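Local coordinates for similar to phosphinothricin acetyltransferase (Bacillus subtilis, PDB 1VHS), which probably transfers an acetyl group from acetyl-CoA to the amino group of phosphinothricin, inactivating the compound and so conferring resistance to it, at residues Glu50-Tyr55 and Asn112-Arg116; Phe138-Phe144 and Asp156-Arg162; Leu103-Leu107 and Leu132-Phe138; Val17-Asn21 and Pro35-Arg41. All blocks are in the same frame, centred on the assembly; numbering follows the deposited sequence. Where two conformers were deposited one is given.

Contact 1: residues Glu50-Tyr55 and Asn112-Arg116; sequences ESRPLY and NLGIR
Two connecting loops of the GNAT fold meet here: the turn leading into strand 54-58, which carries Arg52, and the link between helix 98-109 and strand 117-123, which carries Leu113 and Ile115. Arg52 turns its CB away from the other loop, but a bend at chi2 (-68°) swings the guanidinium back over it. NH2 then donates to Leu113 O at 3.0 Å, with the oxygen close to the guanidinium plane and the nitrogen standing above the carbonyl plane. The same NH2 also gives a hydrogen bond to Ser51 O, 2.6 Å away, so carbonyls from both loops share one nitrogen and hold the flat group against rotation. Ile115 CG1 lies over the centre of one guanidinium face, 3.6 Å from Arg52 CZ. Leu113 lays its CB against the carbonyl oxygen Ser51 O, 3.4 Å away, and makes an apolar contact where CD1 packs against Pro53 CD at 3.9 Å. Farther along, the Tyr55 hydroxyl passes beside Leu113 CD2. Phe70 of strand 64-72 touches both Tyr55 and Ile115. Gly114, with a positive phi of 82°, turns the chain between the two apolar residues. This is loop-to-loop packing at one end of the central GNAT sheet, with an arginine bridging backbone carbonyls.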
loop_
_atom_site.group_PDB
_atom_site.type_symbol
_atom_site.label_atom_id
_atom_site.label_comp_id
_atom_site.label_asym_id
_atom_site.label_seq_id
_atom_site.Cartn_x
_atom_site.Cartn_y
_atom_site.Cartn_z
ATOM N N GLU A 50 8.922 13.285 -5.028
ATOM C CA GLU A 50 9.154 13.886 -3.726
ATOM C C GLU A 50 7.848 14.078 -2.961
ATOM O O GLU A 50 7.832 14.018 -1.733
ATOM C CB GLU A 50 9.866 15.230 -3.893
ATOM C CG GLU A 50 10.255 15.886 -2.582
ATOM C CD GLU A 50 11.150 17.092 -2.783
ATOM O OE1 GLU A 50 12.201 16.940 -3.441
ATOM O OE2 GLU A 50 10.806 18.185 -2.282
ATOM N N SER A 51 6.757 14.306 -3.688
ATOM C CA SER A 51 5.449 14.504 -3.066
ATOM C C SER A 51 4.639 13.207 -2.958
ATOM O O SER A 51 3.708 13.120 -2.161
ATOM C CB SER A 51 4.639 15.548 -3.847
ATOM O OG SER A 51 4.278 15.070 -5.132
ATOM N N ARG A 52 4.993 12.210 -3.766
ATOM C CA ARG A 52 4.312 10.911 -3.759
ATOM C C ARG A 52 5.411 9.855 -3.694
ATOM O O ARG A 52 5.727 9.186 -4.677
ATOM C CB ARG A 52 3.475 10.761 -5.028
ATOM C CG ARG A 52 2.389 11.838 -5.146
ATOM C CD ARG A 52 1.319 11.666 -4.072
ATOM N NE ARG A 52 0.286 12.703 -4.131
ATOM C CZ ARG A 52 0.375 13.892 -3.544
ATOM N NH1 ARG A 52 -0.621 14.762 -3.663
ATOM N NH2 ARG A 52 1.446 14.216 -2.828
ATOM N N PRO A 53 6.003 9.691 -2.509
ATOM C CA PRO A 53 7.085 8.730 -2.317
ATOM C C PRO A 53 6.789 7.307 -1.899
ATOM O O PRO A 53 5.659 6.928 -1.584
ATOM C CB PRO A 53 7.969 9.434 -1.299
ATOM C CG PRO A 53 6.955 10.084 -0.403
ATOM C CD PRO A 53 5.833 10.547 -1.320
ATOM N N LEU A 54 7.860 6.526 -1.926
ATOM C CA LEU A 54 7.849 5.140 -1.517
ATOM C C LEU A 54 8.776 5.104 -0.313
ATOM O O LEU A 54 9.930 5.529 -0.401
ATOM C CB LEU A 54 8.412 4.242 -2.622
ATOM C CG LEU A 54 8.550 2.767 -2.240
ATOM C CD1 LEU A 54 7.171 2.200 -1.921
ATOM C CD2 LEU A 54 9.196 1.991 -3.386
ATOM N N TYR A 55 8.259 4.638 0.817
ATOM C CA TYR A 55 9.057 4.527 2.030
ATOM C C TYR A 55 9.240 3.060 2.367
ATOM O O TYR A 55 8.351 2.250 2.126
ATOM C CB TYR A 55 8.362 5.182 3.221
ATOM C CG TYR A 55 8.163 6.669 3.105
ATOM C CD1 TYR A 55 7.027 7.192 2.488
ATOM C CD2 TYR A 55 9.110 7.558 3.607
ATOM C CE1 TYR A 55 6.837 8.561 2.378
ATOM C CE2 TYR A 55 8.929 8.937 3.497
ATOM C CZ TYR A 55 7.792 9.430 2.882
ATOM O OH TYR A 55 7.616 10.788 2.748
ATOM N N ASN A 112 1.703 16.305 5.171
ATOM C CA ASN A 112 2.883 17.056 4.764
ATOM C C ASN A 112 3.197 16.876 3.287
ATOM O O ASN A 112 4.024 17.597 2.733
ATOM C CB ASN A 112 4.090 16.657 5.617
ATOM C CG ASN A 112 3.944 17.085 7.066
ATOM O OD1 ASN A 112 3.280 16.420 7.862
ATOM N ND2 ASN A 112 4.554 18.213 7.411
ATOM N N LEU A 113 2.533 15.914 2.648
ATOM C CA LEU A 113 2.736 15.670 1.226
ATOM C C LEU A 113 1.722 16.475 0.417
ATOM O O LEU A 113 1.721 16.438 -0.814
ATOM C CB LEU A 113 2.584 14.175 0.914
ATOM C CG LEU A 113 3.578 13.237 1.609
ATOM C CD1 LEU A 113 3.253 11.792 1.258
ATOM C CD2 LEU A 113 4.998 13.588 1.185
ATOM N N GLY A 114 0.860 17.204 1.119
ATOM C CA GLY A 114 -0.154 18.000 0.452
ATOM C C GLY A 114 -1.371 17.177 0.057
ATOM O O GLY A 114 -2.188 17.604 -0.757
ATOM N N ILE A 115 -1.499 15.992 0.640
ATOM C CA ILE A 115 -2.626 15.113 0.338
ATOM C C ILE A 115 -3.841 15.456 1.195
ATOM O O ILE A 115 -3.752 15.497 2.422
ATOM C CB ILE A 115 -2.253 13.647 0.593
ATOM C CG1 ILE A 115 -1.108 13.240 -0.336
ATOM C CG2 ILE A 115 -3.473 12.750 0.369
ATOM C CD1 ILE A 115 -0.445 11.933 0.055
ATOM N N ARG A 116 -4.972 15.706 0.539
ATOM C CA ARG A 116 -6.219 16.027 1.231
ATOM C C ARG A 116 -7.120 14.802 1.357
ATOM O O ARG A 116 -7.759 14.592 2.389
ATOM C CB ARG A 116 -6.970 17.136 0.490
ATOM C CG ARG A 116 -8.355 17.419 1.055
ATOM C CD ARG A 116 -8.934 18.712 0.501
ATOM N NE ARG A 116 -8.994 18.719 -0.958
ATOM C CZ ARG A 116 -9.345 19.778 -1.680
ATOM N NH1 ARG A 116 -9.373 19.705 -3.005
ATOM N NH2 ARG A 116 -9.665 20.916 -1.076
#

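Contact 2: residues Phe138-Phe144 and Asp156-Arg162; sequences FAEWGLF and DLKILGR
Trp141 lies flat on Gly161, and this is the tight part of the hairpin formed by strands 139-150 and 153-163. Gly161 CA stands over the six-membered ring of Trp141, 3.4 Å from its centroid, a CH-pi contact made close by the missing side chain. Next to it, Arg162 CB stands over a face of the Phe138 ring, 3.8 Å from its centroid, in a second CH-pi contact, while the arginine chain runs on at about a right angle to the phenylalanine. In the middle the antiparallel register slips by one residue: Trp141 N and Gly142 N both donate to Ile159 O, at 2.7 and 3.2 Å, the pattern of a classic beta bulge. Beyond it the backbone stays regularly bonded, Phe144 N reaching Leu157 O almost straight (176° at the hydrogen), but side-chain contacts thin out: solvent-exposed Phe144 brings CE2 only to 4.0 Å from Ile159 CG1. On the opposite face Lys158, its chain extended, reaches back past the bulge and sets NZ 2.7 Å from Glu140 OE1 in a salt bridge, from above the carboxylate plane. Strand 139-150 forms the sheet edge; strand 153-163 pairs on its other side with strand 117-123, while Leu160 packs against Leu130 and Phe133 of helix 127-135.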
loop_
_atom_site.group_PDB
_atom_site.type_symbol
_atom_site.label_atom_id
_atom_site.label_comp_id
_atom_site.label_asym_id
_atom_site.label_seq_id
_atom_site.Cartn_x
_atom_site.Cartn_y
_atom_site.Cartn_z
ATOM N N PHE A 138 -11.090 5.853 7.982
ATOM C CA PHE A 138 -11.482 5.519 6.619
ATOM C C PHE A 138 -12.905 4.981 6.593
ATOM O O PHE A 138 -13.341 4.314 7.531
ATOM C CB PHE A 138 -10.534 4.479 6.020
ATOM C CG PHE A 138 -9.183 5.020 5.667
ATOM C CD1 PHE A 138 -8.239 5.278 6.659
ATOM C CD2 PHE A 138 -8.850 5.281 4.337
ATOM C CE1 PHE A 138 -6.980 5.788 6.329
ATOM C CE2 PHE A 138 -7.599 5.787 3.999
ATOM C CZ PHE A 138 -6.659 6.041 5.000
ATOM N N ALA A 139 -13.624 5.297 5.519
ATOM C CA ALA A 139 -14.996 4.835 5.314
ATOM C C ALA A 139 -15.047 4.165 3.942
ATOM O O ALA A 139 -14.265 4.504 3.052
ATOM C CB ALA A 139 -15.954 6.013 5.344
ATOM N N GLU A 140 -15.963 3.222 3.760
ATOM C CA GLU A 140 -16.076 2.556 2.467
ATOM C C GLU A 140 -16.690 3.528 1.459
ATOM O O GLU A 140 -17.826 3.978 1.618
ATOM C CB GLU A 140 -16.946 1.301 2.585
ATOM C CG GLU A 140 -17.032 0.486 1.297
ATOM C CD GLU A 140 -17.938 -0.727 1.433
ATOM O OE1 GLU A 140 -17.776 -1.485 2.414
ATOM O OE2 GLU A 140 -18.805 -0.919 0.556
ATOM N N TRP A 141 -15.934 3.866 0.422
ATOM C CA TRP A 141 -16.420 4.786 -0.591
ATOM C C TRP A 141 -16.913 4.029 -1.819
ATOM O O TRP A 141 -17.606 4.590 -2.669
ATOM C CB TRP A 141 -15.313 5.745 -1.016
ATOM C CG TRP A 141 -14.989 6.827 -0.029
ATOM C CD1 TRP A 141 -15.580 7.055 1.187
ATOM C CD2 TRP A 141 -13.996 7.842 -0.191
ATOM N NE1 TRP A 141 -15.009 8.157 1.790
ATOM C CE2 TRP A 141 -14.036 8.658 0.963
ATOM C CE3 TRP A 141 -13.074 8.142 -1.203
ATOM C CZ2 TRP A 141 -13.186 9.756 1.132
ATOM C CZ3 TRP A 141 -12.227 9.234 -1.034
ATOM C CH2 TRP A 141 -12.292 10.028 0.130
ATOM N N GLY A 142 -16.534 2.762 -1.922
ATOM C CA GLY A 142 -16.977 1.985 -3.063
ATOM C C GLY A 142 -16.709 0.502 -2.953
ATOM O O GLY A 142 -15.891 0.049 -2.148
ATOM N N LEU A 143 -17.429 -0.253 -3.770
ATOM C CA LEU A 143 -17.281 -1.694 -3.837
ATOM C C LEU A 143 -17.488 -2.051 -5.299
ATOM O O LEU A 143 -18.563 -1.817 -5.862
ATOM C CB LEU A 143 -18.328 -2.394 -2.963
ATOM C CG LEU A 143 -18.125 -3.890 -2.691
ATOM C CD1 LEU A 143 -19.081 -4.339 -1.593
ATOM C CD2 LEU A 143 -18.349 -4.699 -3.957
ATOM N N PHE A 144 -16.440 -2.574 -5.922
ATOM C CA PHE A 144 -16.499 -2.973 -7.324
ATOM C C PHE A 144 -16.589 -4.495 -7.259
ATOM O O PHE A 144 -15.594 -5.182 -7.034
ATOM C CB PHE A 144 -15.238 -2.512 -8.067
ATOM C CG PHE A 144 -14.988 -1.015 -7.994
ATOM C CD1 PHE A 144 -16.028 -0.128 -7.715
ATOM C CD2 PHE A 144 -13.724 -0.499 -8.245
ATOM C CE1 PHE A 144 -15.808 1.250 -7.687
ATOM C CE2 PHE A 144 -13.491 0.885 -8.222
ATOM C CZ PHE A 144 -14.538 1.756 -7.941
ATOM N N ASP A 156 -14.068 -9.140 -4.937
ATOM C CA ASP A 156 -14.557 -7.768 -4.861
ATOM C C ASP A 156 -13.429 -6.833 -4.437
ATOM O O ASP A 156 -12.566 -7.209 -3.640
ATOM C CB ASP A 156 -15.658 -7.649 -3.797
ATOM C CG ASP A 156 -16.938 -8.370 -4.168
ATOM O OD1 ASP A 156 -17.833 -8.427 -3.297
ATOM O OD2 ASP A 156 -17.062 -8.866 -5.306
ATOM N N LEU A 157 -13.436 -5.614 -4.963
ATOM C CA LEU A 157 -12.438 -4.635 -4.561
ATOM C C LEU A 157 -13.173 -3.521 -3.828
ATOM O O LEU A 157 -14.098 -2.915 -4.372
ATOM C CB LEU A 157 -11.717 -4.041 -5.774
ATOM C CG LEU A 157 -10.629 -3.026 -5.393
ATOM C CD1 LEU A 157 -9.481 -3.753 -4.674
ATOM C CD2 LEU A 157 -10.117 -2.322 -6.646
ATOM N N LYS A 158 -12.794 -3.274 -2.580
ATOM C CA LYS A 158 -13.406 -2.197 -1.828
ATOM C C LYS A 158 -12.468 -1.003 -1.840
ATOM O O LYS A 158 -11.242 -1.158 -1.806
ATOM C CB LYS A 158 -13.675 -2.608 -0.377
ATOM C CG LYS A 158 -14.965 -3.379 -0.192
ATOM C CD LYS A 158 -15.317 -3.531 1.284
ATOM C CE LYS A 158 -16.684 -4.178 1.439
ATOM N NZ LYS A 158 -17.173 -4.082 2.843
ATOM N N ILE A 159 -13.043 0.188 -1.914
ATOM C CA ILE A 159 -12.247 1.404 -1.893
ATOM C C ILE A 159 -12.602 2.126 -0.604
ATOM O O ILE A 159 -13.774 2.424 -0.360
ATOM C CB ILE A 159 -12.577 2.351 -3.071
ATOM C CG1 ILE A 159 -12.420 1.611 -4.401
ATOM C CG2 ILE A 159 -11.642 3.565 -3.040
ATOM C CD1 ILE A 159 -11.147 0.828 -4.521
ATOM N N LEU A 160 -11.599 2.373 0.232
ATOM C CA LEU A 160 -11.818 3.081 1.485
ATOM C C LEU A 160 -11.158 4.436 1.352
ATOM O O LEU A 160 -10.089 4.565 0.744
ATOM C CB LEU A 160 -11.202 2.313 2.658
ATOM C CG LEU A 160 -12.062 1.223 3.306
ATOM C CD1 LEU A 160 -12.528 0.216 2.283
ATOM C CD2 LEU A 160 -11.244 0.546 4.399
ATOM N N GLY A 161 -11.794 5.458 1.901
ATOM C CA GLY A 161 -11.210 6.770 1.789
ATOM C C GLY A 161 -11.296 7.578 3.057
ATOM O O GLY A 161 -12.102 7.301 3.939
ATOM N N ARG A 162 -10.436 8.581 3.145
ATOM C CA ARG A 162 -10.436 9.462 4.294
ATOM C C ARG A 162 -9.965 10.836 3.888
ATOM O O ARG A 162 -8.955 10.970 3.195
ATOM C CB ARG A 162 -9.520 8.946 5.399
ATOM C CG ARG A 162 -9.365 10.007 6.488
ATOM C CD ARG A 162 -8.590 9.549 7.673
ATOM N NE ARG A 162 -8.259 10.696 8.515
ATOM C CZ ARG A 162 -7.353 10.660 9.481
ATOM N NH1 ARG A 162 -7.096 11.751 10.195
ATOM N NH2 ARG A 162 -6.710 9.530 9.732
#

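Contact 3: residues Leu103-Leu107 and Leu132-Phe138; sequences LQEAL and LFEKHGF
Helix 98-109 passes the C-terminal end of helix 127-135 with its backbone well separated, Leu103 CA and Phe133 CA being the nearest pair at 7.8 Å. Both helices belong to the GNAT fold, and the contact lies close to the predicted acetyl-CoA site, with Leu132 a neighbour of Gly99 and Leu103 a neighbour of Ile87. After Lys135 the chain leaves the helix through His136 and Gly137, whose positive phi (89°) turns it toward Phe138. Phe133 O receives both His136 N and Phe138 N, from opposite faces of its carbonyl plane, tying this turn to the last helical residues.

The contact is made by side chains. Leu103, with CG trans to the backbone N (chi1 -178°), reaches straight across and divides its methyls. CD2 stands over the centre of the Phe133 ring, 3.9 Å from the centroid in a CH-pi contact, and also touches Leu132 CG; CD1 sits 3.7 Å from Phe133 CE2, toward the rim. One turn later Leu107 sets CD1 3.8 Å from His136 CB and CD2 4.1 Å from Phe138 CE1. The imidazole is fixed from within its own segment: His136 ND1 donates to Leu132 O at 3.2 Å and 169°, the oxygen lying near the ring plane, and Leu103 CD2 rests 3.7 Å from that same ND1.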
loop_
_atom_site.group_PDB
_atom_site.type_symbol
_atom_site.label_atom_id
_atom_site.label_comp_id
_atom_site.label_asym_id
_atom_site.label_seq_id
_atom_site.Cartn_x
_atom_site.Cartn_y
_atom_site.Cartn_z
ATOM N N LEU A 103 0.322 2.228 9.074
ATOM C CA LEU A 103 -0.778 3.115 8.705
ATOM C C LEU A 103 -0.668 4.417 9.482
ATOM O O LEU A 103 -0.865 5.491 8.928
ATOM C CB LEU A 103 -2.138 2.454 8.970
ATOM C CG LEU A 103 -3.370 3.281 8.567
ATOM C CD1 LEU A 103 -3.229 3.799 7.133
ATOM C CD2 LEU A 103 -4.624 2.422 8.699
ATOM N N GLN A 104 -0.344 4.324 10.768
ATOM C CA GLN A 104 -0.206 5.521 11.587
ATOM C C GLN A 104 0.859 6.441 10.991
ATOM O O GLN A 104 0.652 7.647 10.887
ATOM C CB GLN A 104 0.154 5.141 13.026
ATOM C CG GLN A 104 0.441 6.331 13.932
ATOM C CD GLN A 104 0.833 5.908 15.335
ATOM O OE1 GLN A 104 0.017 5.367 16.084
ATOM N NE2 GLN A 104 2.093 6.140 15.696
ATOM N N GLU A 105 1.992 5.870 10.586
ATOM C CA GLU A 105 3.062 6.664 9.985
ATOM C C GLU A 105 2.624 7.247 8.644
ATOM O O GLU A 105 2.925 8.394 8.333
ATOM C CB GLU A 105 4.319 5.813 9.793
ATOM C CG GLU A 105 5.021 5.464 11.095
ATOM C CD GLU A 105 5.038 6.634 12.074
ATOM O OE1 GLU A 105 5.627 7.684 11.746
ATOM O OE2 GLU A 105 4.448 6.508 13.170
ATOM N N ALA A 106 1.917 6.454 7.848
ATOM C CA ALA A 106 1.443 6.936 6.558
ATOM C C ALA A 106 0.560 8.163 6.781
ATOM O O ALA A 106 0.674 9.165 6.068
ATOM C CB ALA A 106 0.651 5.834 5.836
ATOM N N LEU A 107 -0.304 8.087 7.790
ATOM C CA LEU A 107 -1.216 9.181 8.107
ATOM C C LEU A 107 -0.527 10.421 8.670
ATOM O O LEU A 107 -1.014 11.538 8.499
ATOM C CB LEU A 107 -2.309 8.693 9.067
ATOM C CG LEU A 107 -3.345 7.747 8.439
ATOM C CD1 LEU A 107 -4.211 7.109 9.525
ATOM C CD2 LEU A 107 -4.204 8.524 7.454
ATOM N N LEU A 132 -8.733 -2.437 10.251
ATOM C CA LEU A 132 -7.622 -1.568 10.604
ATOM C C LEU A 132 -7.862 -0.158 10.059
ATOM O O LEU A 132 -7.815 0.816 10.803
ATOM C CB LEU A 132 -6.309 -2.110 10.032
ATOM C CG LEU A 132 -5.087 -1.208 10.248
ATOM C CD1 LEU A 132 -4.863 -1.000 11.736
ATOM C CD2 LEU A 132 -3.858 -1.835 9.601
ATOM N N PHE A 133 -8.118 -0.048 8.756
ATOM C CA PHE A 133 -8.355 1.268 8.170
ATOM C C PHE A 133 -9.579 1.982 8.753
ATOM O O PHE A 133 -9.554 3.195 8.969
ATOM C CB PHE A 133 -8.483 1.161 6.642
ATOM C CG PHE A 133 -7.156 1.113 5.929
ATOM C CD1 PHE A 133 -6.371 -0.039 5.957
ATOM C CD2 PHE A 133 -6.679 2.229 5.256
ATOM C CE1 PHE A 133 -5.127 -0.074 5.323
ATOM C CE2 PHE A 133 -5.433 2.207 4.617
ATOM C CZ PHE A 133 -4.658 1.052 4.653
ATOM N N GLU A 134 -10.644 1.232 9.024
ATOM C CA GLU A 134 -11.853 1.834 9.568
ATOM C C GLU A 134 -11.652 2.397 10.970
ATOM O O GLU A 134 -12.377 3.294 11.381
ATOM C CB GLU A 134 -13.012 0.825 9.546
ATOM C CG GLU A 134 -13.581 0.615 8.151
ATOM C CD GLU A 134 -14.662 -0.450 8.098
ATOM O OE1 GLU A 134 -15.681 -0.306 8.805
ATOM O OE2 GLU A 134 -14.493 -1.430 7.346
ATOM N N LYS A 135 -10.666 1.884 11.696
ATOM C CA LYS A 135 -10.390 2.394 13.036
ATOM C C LYS A 135 -9.636 3.707 12.904
ATOM O O LYS A 135 -9.578 4.493 13.848
ATOM C CB LYS A 135 -9.539 1.407 13.841
ATOM C CG LYS A 135 -10.268 0.147 14.278
ATOM C CD LYS A 135 -9.340 -0.747 15.084
ATOM C CE LYS A 135 -10.024 -2.039 15.516
ATOM N NZ LYS A 135 -9.055 -2.949 16.186
ATOM N N HIS A 136 -9.055 3.941 11.728
ATOM C CA HIS A 136 -8.300 5.163 11.492
ATOM C C HIS A 136 -8.972 6.219 10.613
ATOM O O HIS A 136 -8.302 6.957 9.889
ATOM C CB HIS A 136 -6.910 4.827 10.945
ATOM C CG HIS A 136 -5.985 4.244 11.970
ATOM N ND1 HIS A 136 -5.866 2.888 12.189
ATOM C CD2 HIS A 136 -5.137 4.839 12.842
ATOM C CE1 HIS A 136 -4.982 2.672 13.147
ATOM N NE2 HIS A 136 -4.526 3.840 13.562
ATOM N N GLY A 137 -10.297 6.281 10.669
ATOM C CA GLY A 137 -11.016 7.302 9.929
ATOM C C GLY A 137 -11.443 7.018 8.503
ATOM O O GLY A 137 -12.087 7.862 7.874
ATOM N N PHE A 138 -11.090 5.853 7.982
ATOM C CA PHE A 138 -11.482 5.519 6.619
ATOM C C PHE A 138 -12.905 4.981 6.593
ATOM O O PHE A 138 -13.341 4.314 7.531
ATOM C CB PHE A 138 -10.534 4.479 6.020
ATOM C CG PHE A 138 -9.183 5.020 5.667
ATOM C CD1 PHE A 138 -8.239 5.278 6.659
ATOM C CD2 PHE A 138 -8.850 5.281 4.337
ATOM C CE1 PHE A 138 -6.980 5.788 6.329
ATOM C CE2 PHE A 138 -7.599 5.787 3.999
ATOM C CZ PHE A 138 -6.659 6.041 5.000
#

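Contact 4: residues Val17-Asn21 and Pro35-Arg41; sequences VAIYN and PVTPEDR
Val17 and Val36 form the apolar centre, the two side chains crossing at an angle with Val17 CG1 3.9 Å from Val36 CG2. The other methyl of Val17, CG2, rests 3.9 Å from Pro38 CA, so its two methyls meet Val36 and Pro38 separately. Val36 CG2 also reaches Tyr20, 3.8 Å from its CD2, the valine and tyrosine side chains meeting at about a right angle. Val17 and, one turn on, Tyr20 and Asn21 lie on one side of helix 13-24, the first helix of this GNAT fold, and the loop they hold leads on to helix 42-46. Beyond the valines the tyrosine ring takes a cation-pi contact: Arg41, folded back by three successive bends of its chain (chi1 to chi3 all between -59° and -76°), places CZ 4.8 Å from the Tyr20 ring centroid, over the face. The Tyr20 hydroxyl bonds to Asp32 and Thr30, while Trp44 gives Arg41 a second aromatic partner. Tyr20 also meets Tyr88, a predicted acetyl-CoA-binding residue. At the polar edge the Asn21 amide bonds both the N-H and the C=O of Val36. OD1 accepts from Val36 N at 2.9 Å, and ND2 donates to Val36 O at 3.0 Å, along a lone pair in the carbonyl plane (169° at the hydrogen). Within the loop, Asp40 OD2 accepts from both Thr37 N and Thr37 OG1.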
loop_
_atom_site.group_PDB
_atom_site.type_symbol
_atom_site.label_atom_id
_atom_site.label_comp_id
_atom_site.label_asym_id
_atom_site.label_seq_id
_atom_site.Cartn_x
_atom_site.Cartn_y
_atom_site.Cartn_z
ATOM N N VAL A 17 10.136 -5.794 -4.129
ATOM C CA VAL A 17 9.462 -6.771 -4.977
ATOM C C VAL A 17 9.325 -8.103 -4.249
ATOM O O VAL A 17 8.305 -8.783 -4.361
ATOM C CB VAL A 17 10.233 -6.988 -6.298
ATOM C CG1 VAL A 17 9.629 -8.154 -7.075
ATOM C CG2 VAL A 17 10.181 -5.723 -7.127
ATOM N N ALA A 18 10.358 -8.478 -3.503
ATOM C CA ALA A 18 10.333 -9.725 -2.754
ATOM C C ALA A 18 9.174 -9.715 -1.756
ATOM O O ALA A 18 8.450 -10.704 -1.626
ATOM C CB ALA A 18 11.656 -9.925 -2.024
ATOM N N ILE A 19 9.003 -8.597 -1.052
ATOM C CA ILE A 19 7.922 -8.470 -0.079
ATOM C C ILE A 19 6.589 -8.575 -0.818
ATOM O O ILE A 19 5.665 -9.254 -0.369
ATOM C CB ILE A 19 7.999 -7.120 0.669
ATOM C CG1 ILE A 19 9.190 -7.145 1.634
ATOM C CG2 ILE A 19 6.678 -6.836 1.408
ATOM C CD1 ILE A 19 9.437 -5.839 2.353
ATOM N N TYR A 20 6.508 -7.900 -1.956
ATOM C CA TYR A 20 5.309 -7.925 -2.781
ATOM C C TYR A 20 4.973 -9.375 -3.140
ATOM O O TYR A 20 3.840 -9.822 -2.970
ATOM C CB TYR A 20 5.554 -7.115 -4.050
ATOM C CG TYR A 20 4.371 -7.052 -4.984
ATOM C CD1 TYR A 20 3.307 -6.185 -4.735
ATOM C CD2 TYR A 20 4.322 -7.850 -6.125
ATOM C CE1 TYR A 20 2.225 -6.111 -5.603
ATOM C CE2 TYR A 20 3.244 -7.787 -7.002
ATOM C CZ TYR A 20 2.200 -6.914 -6.733
ATOM O OH TYR A 20 1.133 -6.851 -7.593
ATOM N N ASN A 21 5.969 -10.112 -3.627
ATOM C CA ASN A 21 5.762 -11.508 -4.009
ATOM C C ASN A 21 5.397 -12.436 -2.863
ATOM O O ASN A 21 4.691 -13.426 -3.064
ATOM C CB ASN A 21 6.999 -12.064 -4.723
ATOM C CG ASN A 21 7.167 -11.495 -6.114
ATOM O OD1 ASN A 21 6.189 -11.143 -6.774
ATOM N ND2 ASN A 21 8.407 -11.421 -6.579
ATOM N N PRO A 35 4.385 -14.509 -9.270
ATOM C CA PRO A 35 5.404 -13.547 -8.837
ATOM C C PRO A 35 5.933 -12.688 -9.983
ATOM O O PRO A 35 6.042 -13.148 -11.124
ATOM C CB PRO A 35 6.482 -14.440 -8.221
ATOM C CG PRO A 35 6.341 -15.727 -8.990
ATOM C CD PRO A 35 4.840 -15.894 -9.055
ATOM N N VAL A 36 6.253 -11.436 -9.676
ATOM C CA VAL A 36 6.768 -10.509 -10.675
ATOM C C VAL A 36 8.273 -10.319 -10.498
ATOM O O VAL A 36 8.836 -10.716 -9.479
ATOM C CB VAL A 36 6.077 -9.133 -10.561
ATOM C CG1 VAL A 36 4.568 -9.293 -10.728
ATOM C CG2 VAL A 36 6.404 -8.497 -9.212
ATOM N N THR A 37 8.921 -9.715 -11.490
ATOM C CA THR A 37 10.359 -9.474 -11.414
ATOM C C THR A 37 10.648 -7.984 -11.234
ATOM O O THR A 37 9.851 -7.132 -11.628
ATOM C CB THR A 37 11.086 -9.953 -12.689
ATOM O OG1 THR A 37 10.737 -9.103 -13.788
ATOM C CG2 THR A 37 10.701 -11.388 -13.019
ATOM N N PRO A 38 11.802 -7.651 -10.634
ATOM C CA PRO A 38 12.208 -6.261 -10.398
ATOM C C PRO A 38 12.104 -5.416 -11.664
ATOM O O PRO A 38 11.743 -4.239 -11.617
ATOM C CB PRO A 38 13.647 -6.407 -9.916
ATOM C CG PRO A 38 13.594 -7.692 -9.153
ATOM C CD PRO A 38 12.797 -8.585 -10.079
ATOM N N GLU A 39 12.423 -6.032 -12.799
ATOM C CA GLU A 39 12.365 -5.343 -14.079
ATOM C C GLU A 39 10.927 -4.971 -14.433
ATOM O O GLU A 39 10.678 -3.919 -15.022
ATOM C CB GLU A 39 12.969 -6.224 -15.172
ATOM N N ASP A 40 9.982 -5.833 -14.069
ATOM C CA ASP A 40 8.574 -5.575 -14.360
ATOM C C ASP A 40 8.021 -4.434 -13.512
ATOM O O ASP A 40 6.935 -3.925 -13.787
ATOM C CB ASP A 40 7.719 -6.822 -14.101
ATOM C CG ASP A 40 8.177 -8.030 -14.892
ATOM O OD1 ASP A 40 8.449 -7.891 -16.104
ATOM O OD2 ASP A 40 8.247 -9.127 -14.297
ATOM N N ARG A 41 8.765 -4.032 -12.486
ATOM C CA ARG A 41 8.312 -2.969 -11.593
ATOM C C ARG A 41 9.232 -1.751 -11.550
ATOM O O ARG A 41 9.008 -0.826 -10.769
ATOM C CB ARG A 41 8.140 -3.531 -10.179
ATOM C CG ARG A 41 7.145 -4.675 -10.088
ATOM C CD ARG A 41 5.703 -4.191 -10.180
ATOM N NE ARG A 41 5.260 -3.571 -8.932
ATOM C CZ ARG A 41 4.027 -3.129 -8.708
ATOM N NH1 ARG A 41 3.098 -3.230 -9.649
ATOM N NH2 ARG A 41 3.716 -2.595 -7.533
#

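In the fold
From the N terminus, contact 4 closes first, bringing the loop 35-41 back onto helix 13-24. Contact 1 opens next at 50-55 and closes at 112-116, joining two loops at the sheet's end; contact 3 opens at 103-107, inside that span, and closes at 132-138, so these two cross. Contact 3 joins the two later helices, 98-109 and 127-135. Contact 2 follows in series as the last hairpin, 138-144 with 156-162, sharing Phe138 with contact 3 and touching it where Arg162 meets His136 and Leu107. Contacts 1 and 2 reach the same sheet, their centres 21 Å apart. Contact 4 lies across the chain's centre from contacts 2 and 3, 26 Å from each between centres.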